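Local coordinates for chitin oligosaccahride binding protein NagB1 (Paenibacillus sp. FPU-7, PDB 7EHP), which binds the short chitin oligosaccharides N,N'-diacetylchitobiose and N,N',N''-triacetylchitotriose as an extracellular solute-binding protein that probably delivers them to a membrane transporter, at residues V3-T8 with N284-S289. Sequence-based numbering, arbitrary orientation.
With NAG (2-acetamido-2-deoxy-beta-D-glucopyranose), chain C.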
loop_
_atom_site.group_PDB
_atom_site.type_symbol
_atom_site.label_atom_id
_atom_site.label_comp_id
_atom_site.label_asym_id
_atom_site.label_seq_id
_atom_site.Cartn_x
_atom_site.Cartn_y
_atom_site.Cartn_z
ATOM N N VAL A 3 -5.998 -27.153 1.216
ATOM C CA VAL A 3 -4.975 -26.256 0.672
ATOM C C VAL A 3 -5.335 -24.847 1.135
ATOM O O VAL A 3 -6.347 -24.282 0.700
ATOM C CB VAL A 3 -4.880 -26.328 -0.855
ATOM C CG1 VAL A 3 -4.128 -25.113 -1.386
ATOM C CG2 VAL A 3 -4.170 -27.613 -1.289
ATOM N N SER A 4 -4.513 -24.279 2.017
ATOM C CA SER A 4 -4.834 -23.012 2.661
ATOM C C SER A 4 -4.465 -21.834 1.770
ATOM O O SER A 4 -3.399 -21.813 1.141
ATOM C CB SER A 4 -4.107 -22.904 4.001
ATOM O OG SER A 4 -2.771 -23.356 3.878
ATOM N N LEU A 5 -5.358 -20.850 1.720
ATOM C CA LEU A 5 -5.173 -19.645 0.915
ATOM C C LEU A 5 -5.388 -18.466 1.854
ATOM O O LEU A 5 -6.531 -18.108 2.140
ATOM C CB LEU A 5 -6.136 -19.595 -0.270
ATOM C CG LEU A 5 -5.713 -18.690 -1.443
ATOM C CD1 LEU A 5 -6.577 -18.914 -2.691
ATOM C CD2 LEU A 5 -5.695 -17.220 -1.084
ATOM N N ARG A 6 -4.296 -17.855 2.310
ATOM C CA ARG A 6 -4.370 -16.733 3.243
ATOM C C ARG A 6 -4.489 -15.419 2.472
ATOM O O ARG A 6 -3.652 -15.110 1.615
ATOM C CB ARG A 6 -3.138 -16.713 4.146
ATOM C CG ARG A 6 -2.937 -15.390 4.892
ATOM C CD ARG A 6 -3.804 -15.300 6.129
ATOM N NE ARG A 6 -3.720 -16.491 6.978
ATOM C CZ ARG A 6 -2.686 -16.821 7.752
ATOM N NH1 ARG A 6 -1.599 -16.053 7.827
ATOM N NH2 ARG A 6 -2.745 -17.932 8.467
ATOM N N HIS A 7 -5.520 -14.644 2.779
ATOM C CA HIS A 7 -5.743 -13.366 2.121
ATOM C C HIS A 7 -6.137 -12.337 3.173
ATOM O O HIS A 7 -6.481 -12.673 4.312
ATOM C CB HIS A 7 -6.849 -13.480 1.072
ATOM C CG HIS A 7 -8.189 -13.742 1.680
ATOM N ND1 HIS A 7 -9.010 -12.727 2.121
ATOM C CD2 HIS A 7 -8.816 -14.898 1.997
ATOM C CE1 HIS A 7 -10.102 -13.246 2.651
ATOM N NE2 HIS A 7 -10.011 -14.562 2.585
ATOM N N THR A 8 -6.136 -11.066 2.774
ATOM C CA THR A 8 -6.481 -9.989 3.694
ATOM C C THR A 8 -7.762 -9.273 3.300
ATOM O O THR A 8 -8.022 -8.168 3.801
ATOM C CB THR A 8 -5.331 -8.982 3.789
ATOM O OG1 THR A 8 -5.119 -8.384 2.510
ATOM C CG2 THR A 8 -4.049 -9.682 4.222
ATOM N N ASN A 284 2.596 -6.000 -3.608
ATOM C CA ASN A 284 1.732 -6.887 -2.837
ATOM C C ASN A 284 1.014 -7.860 -3.759
ATOM O O ASN A 284 0.386 -7.449 -4.741
ATOM C CB ASN A 284 0.695 -6.099 -2.029
ATOM C CG ASN A 284 -0.111 -6.996 -1.097
ATOM O OD1 ASN A 284 -1.294 -6.761 -0.856
ATOM N ND2 ASN A 284 0.535 -8.031 -0.572
ATOM N N GLY A 285 1.104 -9.139 -3.430
ATOM C CA GLY A 285 0.462 -10.186 -4.194
ATOM C C GLY A 285 0.414 -11.442 -3.362
ATOM O O GLY A 285 -0.023 -11.388 -2.206
ATOM N N TYR A 286 0.869 -12.574 -3.929
ATOM C CA TYR A 286 0.832 -13.865 -3.257
ATOM C C TYR A 286 2.180 -14.564 -3.347
ATOM O O TYR A 286 2.889 -14.462 -4.356
ATOM C CB TYR A 286 -0.277 -14.749 -3.855
ATOM C CG TYR A 286 -1.610 -14.196 -3.453
ATOM C CD1 TYR A 286 -2.163 -14.509 -2.214
ATOM C CD2 TYR A 286 -2.274 -13.285 -4.256
ATOM C CE1 TYR A 286 -3.376 -13.950 -1.813
ATOM C CE2 TYR A 286 -3.491 -12.721 -3.860
ATOM C CZ TYR A 286 -4.032 -13.058 -2.645
ATOM O OH TYR A 286 -5.228 -12.484 -2.243
ATOM N N GLY A 287 2.537 -15.262 -2.268
ATOM C CA GLY A 287 3.682 -16.139 -2.256
ATOM C C GLY A 287 3.200 -17.565 -2.038
ATOM O O GLY A 287 2.024 -17.813 -1.771
ATOM N N PHE A 288 4.127 -18.501 -2.136
ATOM C CA PHE A 288 3.747 -19.906 -2.074
ATOM C C PHE A 288 4.722 -20.644 -1.174
ATOM O O PHE A 288 5.935 -20.417 -1.245
ATOM C CB PHE A 288 3.692 -20.491 -3.499
ATOM C CG PHE A 288 2.735 -19.750 -4.385
ATOM C CD1 PHE A 288 1.393 -20.086 -4.399
ATOM C CD2 PHE A 288 3.161 -18.661 -5.133
ATOM C CE1 PHE A 288 0.496 -19.384 -5.163
ATOM C CE2 PHE A 288 2.263 -17.949 -5.904
ATOM C CZ PHE A 288 0.928 -18.311 -5.915
ATOM N N SER A 289 4.183 -21.498 -0.305
ATOM C CA SER A 289 5.031 -22.239 0.618
ATOM C C SER A 289 6.071 -23.062 -0.130
ATOM O O SER A 289 5.800 -23.642 -1.191
ATOM C CB SER A 289 4.197 -23.161 1.500
ATOM O OG SER A 289 5.028 -23.826 2.441
HETATM C C1 NAG C . -4.487 -4.225 -0.123
HETATM C C2 NAG C . -3.297 -3.807 -0.985
HETATM C C3 NAG C . -2.103 -3.456 -0.097
HETATM C C4 NAG C . -2.498 -2.515 1.045
HETATM C C5 NAG C . -3.806 -2.967 1.709
HETATM C C6 NAG C . -4.353 -2.029 2.763
HETATM C C7 NAG C . -3.508 -4.998 -3.133
HETATM C C8 NAG C . -2.967 -6.108 -3.985
HETATM N N2 NAG C . -2.932 -4.849 -1.935
HETATM O O1 NAG C . -5.551 -4.583 -0.935
HETATM O O3 NAG C . -1.076 -2.894 -0.912
HETATM O O4 NAG C . -1.503 -2.641 2.056
HETATM O O5 NAG C . -4.839 -3.160 0.733
HETATM O O6 NAG C . -5.369 -2.682 3.522
HETATM O O7 NAG C . -4.432 -4.278 -3.510
HETATM O O HOH W 1 -5.231 -10.516 -0.098
HETATM O O HOH W 2 -2.796 -6.809 1.630
#
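Strand 3-7 and strand 284-288 run roughly antiparallel, at 155°, but their axes come no closer than 8.9 Å, and no direct hydrogen bond joins them; Tyr-286 reaches across from the second to the first. Its CB is aimed at strand 3-7, and with CG anti to the carbonyl carbon (chi1 -71°) the ring is sent to the carbonyl of Arg-6, which it meets edge-on: Tyr-286 CE1 lies 3.6 Å from Arg-6 O, close to the ring plane. Leu-5 comes in obliquely, Leu-5 CD2 4.1 Å from Tyr-286 CE1, the side chains crossing at about a right angle. Tyr-286 OH passes 3.8 Å from His-7 CB and is hydrogen-bonded to a water that also accepts from Thr-8 N. A second water donates to Asn-284 OD1 and is hydrogen-bonded to Thr-8 OG1, which Asp-66 OD2 also binds. Here the lobe opens on the glycan pocket: Asn-284 OD1 takes the acetamido N-H, 2.7 Å from NAG N2 at 163°, while Leu-67 O and Asp-66 OD1 hold Asn-284 ND2 and help fix the amide's rotation. In this alpha/beta lobe of the solute-binding-protein fold, strand 64-68 lies between the two strands, pairing with both; helix 15-31 packs on His-7 and Tyr-286, and Phe-303 of helix 294-307 meets the tyrosine ring edge-to-face.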